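Local structure of uncharacterized protein (Bacteroides ovatus, 4IPB) at residues 43-48 with 134-139; 22-27 with 31-36. The protein is of unknown function but, as a PepSY-like, putative beta-lactamase-inhibitor-like protein, may bind or inhibit another protein. All coordinates share one frame; numbering follows the deposited sequence.

Contact 1 of 2, residues 43-48 with 134-139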
loop_
_atom_site.group_PDB
_atom_site.type_symbol
_atom_site.label_atom_id
_atom_site.label_comp_id
_atom_site.label_asym_id
_atom_site.label_seq_id
_atom_site.Cartn_x
_atom_site.Cartn_y
_atom_site.Cartn_z
ATOM N N ASN A 43 -5.002 0.388 -4.706
ATOM C CA ASN A 43 -4.706 -0.874 -5.404
ATOM C C ASN A 43 -5.311 -1.960 -4.560
ATOM O O ASN A 43 -4.934 -2.163 -3.383
ATOM C CB ASN A 43 -3.201 -1.052 -5.571
ATOM C CG ASN A 43 -2.643 -0.111 -6.575
ATOM O OD1 ASN A 43 -2.739 -0.368 -7.790
ATOM N ND2 ASN A 43 -2.060 0.977 -6.118
ATOM N N VAL A 44 -6.274 -2.658 -5.163
ATOM C CA VAL A 44 -7.039 -3.657 -4.431
ATOM C C VAL A 44 -6.791 -4.997 -5.108
ATOM O O VAL A 44 -7.033 -5.140 -6.315
ATOM C CB VAL A 44 -8.560 -3.325 -4.412
ATOM C CG1 VAL A 44 -9.372 -4.379 -3.617
ATOM C CG2 VAL A 44 -8.815 -1.912 -3.865
ATOM N N TRP A 45 -6.368 -5.968 -4.313
ATOM C CA TRP A 45 -5.899 -7.250 -4.810
ATOM C C TRP A 45 -6.830 -8.411 -4.452
ATOM O O TRP A 45 -7.423 -8.423 -3.370
ATOM C CB TRP A 45 -4.508 -7.537 -4.244
ATOM C CG TRP A 45 -3.470 -6.620 -4.720
ATOM C CD1 TRP A 45 -3.113 -5.362 -4.227
ATOM C CD2 TRP A 45 -2.489 -6.931 -5.727
ATOM N NE1 TRP A 45 -2.067 -4.864 -4.969
ATOM C CE2 TRP A 45 -1.649 -5.814 -5.862
ATOM C CE3 TRP A 45 -2.330 -8.008 -6.622
ATOM C CZ2 TRP A 45 -0.640 -5.767 -6.809
ATOM C CZ3 TRP A 45 -1.320 -7.992 -7.504
ATOM C CH2 TRP A 45 -0.458 -6.878 -7.603
ATOM N N PHE A 46 -6.943 -9.371 -5.368
ATOM C CA PHE A 46 -7.817 -10.544 -5.212
ATOM C C PHE A 46 -7.105 -11.807 -5.642
ATOM O O PHE A 46 -6.178 -11.743 -6.458
ATOM C CB PHE A 46 -9.060 -10.422 -6.146
ATOM C CG PHE A 46 -9.870 -9.186 -5.896
ATOM C CD1 PHE A 46 -9.517 -7.967 -6.400
ATOM C CD2 PHE A 46 -10.959 -9.253 -5.047
ATOM C CE1 PHE A 46 -10.266 -6.812 -6.081
ATOM C CE2 PHE A 46 -11.721 -8.122 -4.757
ATOM C CZ PHE A 46 -11.356 -6.896 -5.258
ATOM N N ASN A 47 -7.530 -12.940 -5.090
ATOM C CA ASN A 47 -7.051 -14.234 -5.542
ATOM C C ASN A 47 -7.986 -14.806 -6.623
ATOM O O ASN A 47 -9.008 -14.194 -6.996
ATOM C CB ASN A 47 -6.826 -15.184 -4.365
ATOM C CG ASN A 47 -8.111 -15.666 -3.738
ATOM O OD1 ASN A 47 -9.204 -15.584 -4.327
ATOM N ND2 ASN A 47 -7.996 -16.123 -2.502
ATOM N N VAL A 48 -7.577 -15.946 -7.199
ATOM C CA VAL A 48 -8.307 -16.571 -8.282
ATOM C C VAL A 48 -9.713 -17.058 -7.903
ATOM O O VAL A 48 -10.527 -17.287 -8.812
ATOM C CB VAL A 48 -7.451 -17.702 -8.872
ATOM C CG1 VAL A 48 -7.416 -18.869 -7.909
ATOM C CG2 VAL A 48 -7.933 -18.116 -10.258
ATOM N N LEU A 134 5.363 -2.707 -3.654
ATOM C CA LEU A 134 4.164 -2.851 -2.845
ATOM C C LEU A 134 3.231 -3.977 -3.351
ATOM O O LEU A 134 2.021 -3.885 -3.221
ATOM C CB LEU A 134 3.424 -1.513 -2.851
ATOM C CG LEU A 134 4.047 -0.367 -2.019
ATOM C CD1 LEU A 134 3.325 0.920 -2.392
ATOM C CD2 LEU A 134 4.077 -0.639 -0.522
ATOM N N GLY A 135 3.805 -5.023 -3.920
ATOM C CA GLY A 135 3.018 -6.176 -4.430
ATOM C C GLY A 135 2.945 -7.420 -3.570
ATOM O O GLY A 135 3.407 -7.427 -2.414
ATOM N N PRO A 136 2.345 -8.491 -4.104
ATOM C CA PRO A 136 2.247 -9.759 -3.387
ATOM C C PRO A 136 3.580 -10.232 -2.799
ATOM O O PRO A 136 3.604 -10.729 -1.662
ATOM C CB PRO A 136 1.765 -10.708 -4.474
ATOM C CG PRO A 136 0.831 -9.839 -5.234
ATOM C CD PRO A 136 1.565 -8.540 -5.355
ATOM N N SER A 137 4.663 -10.057 -3.531
ATOM C CA SER A 137 5.959 -10.550 -3.012
ATOM C C SER A 137 6.381 -9.837 -1.737
ATOM O O SER A 137 7.148 -10.400 -0.919
ATOM C CB SER A 137 7.042 -10.487 -4.077
ATOM O OG SER A 137 7.472 -9.175 -4.336
ATOM N N THR A 138 5.891 -8.620 -1.525
ATOM C CA THR A 138 6.219 -7.886 -0.293
ATOM C C THR A 138 5.366 -8.291 0.895
ATOM O O THR A 138 5.833 -8.289 2.043
ATOM C CB THR A 138 6.113 -6.380 -0.584
ATOM O OG1 THR A 138 7.109 -6.016 -1.563
ATOM C CG2 THR A 138 6.269 -5.523 0.640
ATOM N N PHE A 139 4.085 -8.611 0.658
ATOM C CA PHE A 139 3.132 -8.854 1.741
ATOM C C PHE A 139 2.533 -10.249 1.852
ATOM O O PHE A 139 2.154 -10.645 2.948
ATOM C CB PHE A 139 1.970 -7.861 1.587
ATOM C CG PHE A 139 2.390 -6.436 1.677
ATOM C CD1 PHE A 139 2.815 -5.886 2.900
ATOM C CD2 PHE A 139 2.425 -5.642 0.572
ATOM C CE1 PHE A 139 3.182 -4.534 2.951
ATOM C CE2 PHE A 139 2.848 -4.332 0.616
ATOM C CZ PHE A 139 3.205 -3.768 1.828
HETATM O O HOH W 1 -0.026 -2.732 -4.767
#
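Trp45, near the end of strand 40-46, meets Pro136 at the start of the short C-terminal helix 136-139, and the two side chains cross at about a right angle. Trp45 CG lies anti to the carbonyl carbon, beside the backbone N (chi1 -66°), which sends the indole toward the proline. The tight part of the contact is a CH-pi interaction: Pro136 CD stands over one face of the indole, 3.7 Å from the centroid of its six-membered ring and 21° off the ring normal. The methylene sits toward the rim, with CD 3.5 Å from Trp45 CH2, and Pro136 CG follows at 3.6 Å from Trp45 CZ3. Proline suits the place twice over: the CD methylene, bonded to the amide nitrogen, carries somewhat polarised C-H groups, and in the first turn of a helix the missing N-H costs no hydrogen bond. Gly135 holds the N-cap position, where its carbonyl oxygen accepts from Thr138 N at 2.9 Å.

Toward the NE1 edge the contact is looser: Trp45 CZ2, still in the six-membered ring, comes to 4.4 Å from Gly135 CA, and a water lies at the ring edge, in plane. This water accepts from Trp45 NE1 at 3.0 Å and donates to Leu134 O at 2.8 Å. Val53, Met54 and Cys32 of the adjoining strands also pack against Trp45.

Joining the sheet to the C-terminal segment in this way uses both characters of tryptophan: the electron-rich benzo face receives the CD methylene, while the single N-H finds its acceptor in a water, leaving the direct contact apolar and its polar link water-mediated.

Contact 2 of 2, residues 22-27 with 31-36; sequences VAWSQD and YCANFA
With CG anti to the carbonyl carbon (chi1 -71°), Trp24 lays its indole over Ala33, while in Gln26 a CG set between backbone N and carbonyl carbon runs the chain alongside Tyr31. Both pairs are non-hydrogen-bonded positions of an antiparallel beta hairpin, strands 23-27 and 30-37, at one margin of the sheet. Ser25-Cys32, a hydrogen-bonded pair, lies between them, and Ala23-Asn34, another, flanks Trp24-Ala33 on the far side. Ala23 N gives to Asn34 O at 2.9 Å, almost straight, and Cys32 N gives to Ser25 O at 2.8 Å; each pair also has its return bond.

Trp24, Ala33, Gln26 and Tyr31 share one face of the sheet. Alanine suits its place: its short methyl fits beneath the indole, with Ala33 CB 3.6 Å from the centroid of the six-membered ring and 9° off its normal, a CH-pi contact. Val22 CG1 reaches the same methyl, Ala33 CB, at 3.7 Å, and Phe12 of helix 6-15 covers this apolar patch, meeting Trp24 and Phe35 edge-to-face. Farther along, the exposed Gln26 runs side by side with Tyr31, CB near CD2 and the amide near CE2.

The other face is more polar, with Ser25 beside Cys32 and Ala23 beside Asn34, whose ND2 bonds to Asn43 of the next strand. At the Gln26-Tyr31 pair the amide and ring planes stand 62° apart, and Gln26 NE2 comes to 3.5 Å from Tyr31 CE2.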
loop_
_atom_site.group_PDB
_atom_site.type_symbol
_atom_site.label_atom_id
_atom_site.label_comp_id
_atom_site.label_asym_id
_atom_site.label_seq_id
_atom_site.Cartn_x
_atom_site.Cartn_y
_atom_site.Cartn_z
ATOM N N VAL A 22 -10.970 1.935 -13.791
ATOM C CA VAL A 22 -10.181 0.916 -13.083
ATOM C C VAL A 22 -9.247 0.246 -14.081
ATOM O O VAL A 22 -9.697 -0.194 -15.178
ATOM C CB VAL A 22 -11.087 -0.158 -12.485
ATOM C CG1 VAL A 22 -10.309 -1.209 -11.699
ATOM C CG2 VAL A 22 -12.119 0.504 -11.619
ATOM N N ALA A 23 -7.983 0.149 -13.693
ATOM C CA ALA A 23 -6.939 -0.502 -14.491
ATOM C C ALA A 23 -6.577 -1.799 -13.802
ATOM O O ALA A 23 -6.122 -1.756 -12.639
ATOM C CB ALA A 23 -5.699 0.379 -14.547
ATOM N N TRP A 24 -6.776 -2.929 -14.488
ATOM C CA TRP A 24 -6.503 -4.257 -13.917
ATOM C C TRP A 24 -5.180 -4.855 -14.469
ATOM O O TRP A 24 -4.852 -4.729 -15.628
ATOM C CB TRP A 24 -7.626 -5.219 -14.249
ATOM C CG TRP A 24 -8.896 -4.976 -13.555
ATOM C CD1 TRP A 24 -9.943 -4.250 -14.004
ATOM C CD2 TRP A 24 -9.286 -5.542 -12.311
ATOM N NE1 TRP A 24 -10.975 -4.312 -13.085
ATOM C CE2 TRP A 24 -10.584 -5.094 -12.030
ATOM C CE3 TRP A 24 -8.642 -6.399 -11.379
ATOM C CZ2 TRP A 24 -11.291 -5.530 -10.890
ATOM C CZ3 TRP A 24 -9.334 -6.781 -10.230
ATOM C CH2 TRP A 24 -10.622 -6.328 -10.004
ATOM N N SER A 25 -4.475 -5.560 -13.597
ATOM C CA SER A 25 -3.266 -6.321 -13.928
ATOM C C SER A 25 -3.195 -7.537 -13.031
ATOM O O SER A 25 -4.052 -7.697 -12.153
ATOM C CB SER A 25 -2.025 -5.446 -13.674
ATOM O OG SER A 25 -1.960 -5.072 -12.271
ATOM N N GLN A 26 -2.191 -8.394 -13.244
ATOM C CA GLN A 26 -1.956 -9.493 -12.302
ATOM C C GLN A 26 -0.480 -9.701 -12.045
ATOM O O GLN A 26 0.370 -9.314 -12.851
ATOM C CB GLN A 26 -2.635 -10.799 -12.788
ATOM C CG GLN A 26 -2.087 -11.448 -14.031
ATOM C CD GLN A 26 -2.783 -12.802 -14.324
ATOM O OE1 GLN A 26 -2.361 -13.872 -13.834
ATOM N NE2 GLN A 26 -3.815 -12.757 -15.110
ATOM N N ASP A 27 -0.174 -10.297 -10.879
ATOM C CA ASP A 27 1.207 -10.534 -10.422
ATOM C C ASP A 27 1.177 -11.694 -9.464
ATOM O O ASP A 27 0.386 -11.669 -8.515
ATOM C CB ASP A 27 1.729 -9.282 -9.718
ATOM C CG ASP A 27 3.246 -9.296 -9.428
ATOM O OD1 ASP A 27 3.983 -10.082 -10.044
ATOM O OD2 ASP A 27 3.668 -8.486 -8.578
ATOM N N TYR A 31 -4.782 -10.685 -8.731
ATOM C CA TYR A 31 -5.307 -9.663 -9.638
ATOM C C TYR A 31 -5.387 -8.329 -8.887
ATOM O O TYR A 31 -5.860 -8.335 -7.701
ATOM C CB TYR A 31 -6.740 -10.039 -10.090
ATOM C CG TYR A 31 -6.727 -11.348 -10.807
ATOM C CD1 TYR A 31 -6.803 -12.566 -10.100
ATOM C CD2 TYR A 31 -6.506 -11.399 -12.158
ATOM C CE1 TYR A 31 -6.715 -13.796 -10.754
ATOM C CE2 TYR A 31 -6.413 -12.612 -12.801
ATOM C CZ TYR A 31 -6.526 -13.796 -12.088
ATOM O OH TYR A 31 -6.409 -15.021 -12.738
ATOM N N CYS A 32 -4.996 -7.252 -9.540
ATOM C CA CYS A 32 -4.927 -5.934 -8.905
ATOM C C CYS A 32 -5.782 -4.959 -9.663
ATOM O O CYS A 32 -5.608 -4.817 -10.891
ATOM C CB CYS A 32 -3.497 -5.445 -8.908
ATOM S SG CYS A 32 -3.287 -3.768 -8.241
ATOM N N ALA A 33 -6.671 -4.266 -8.954
ATOM C CA ALA A 33 -7.487 -3.184 -9.456
ATOM C C ALA A 33 -6.909 -1.842 -8.964
ATOM O O ALA A 33 -6.824 -1.619 -7.728
ATOM C CB ALA A 33 -8.912 -3.321 -8.941
ATOM N N ASN A 34 -6.509 -0.990 -9.908
ATOM C CA ASN A 34 -5.954 0.326 -9.604
ATOM C C ASN A 34 -6.946 1.381 -9.987
ATOM O O ASN A 34 -7.408 1.397 -11.164
ATOM C CB ASN A 34 -4.639 0.540 -10.366
ATOM C CG ASN A 34 -4.102 1.945 -10.220
ATOM O OD1 ASN A 34 -4.469 2.836 -10.986
ATOM N ND2 ASN A 34 -3.370 2.191 -9.170
ATOM N N PHE A 35 -7.214 2.338 -9.091
ATOM C CA PHE A 35 -8.241 3.384 -9.332
ATOM C C PHE A 35 -8.191 4.449 -8.234
ATOM O O PHE A 35 -7.565 4.233 -7.200
ATOM C CB PHE A 35 -9.662 2.783 -9.321
ATOM C CG PHE A 35 -10.043 2.107 -8.044
ATOM C CD1 PHE A 35 -9.519 0.867 -7.717
ATOM C CD2 PHE A 35 -10.939 2.671 -7.168
ATOM C CE1 PHE A 35 -9.875 0.218 -6.575
ATOM C CE2 PHE A 35 -11.289 2.007 -5.982
ATOM C CZ PHE A 35 -10.722 0.805 -5.687
ATOM N N ALA A 36 -8.964 5.527 -8.411
ATOM C CA ALA A 36 -9.077 6.575 -7.395
ATOM C C ALA A 36 -10.455 6.559 -6.753
ATOM O O ALA A 36 -11.455 6.314 -7.418
ATOM C CB ALA A 36 -8.843 7.945 -8.050
#

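In the fold
Strand 30-37 is the element that ties the contacts together: it pairs with strand 23-27 in contact 2 and, along its other margin, with strand 40-46, which carries Trp45 of contact 1. The centres lie about 10 Å apart. Two probable backbone hydrogen bonds connect them, Phe46 N to Tyr31 O and Ala33 N to Val44 O, both 2.8 Å. Cys32 SG packs 3.5 Å from Trp45 CE2. Contact 1 thus builds on the Cys32 face of the sheet, while contact 2 has side chains on both faces, Trp24 and Ala33 on the helix 6-15 side. No active site is known for this protein, so both are best read as packing within the fold.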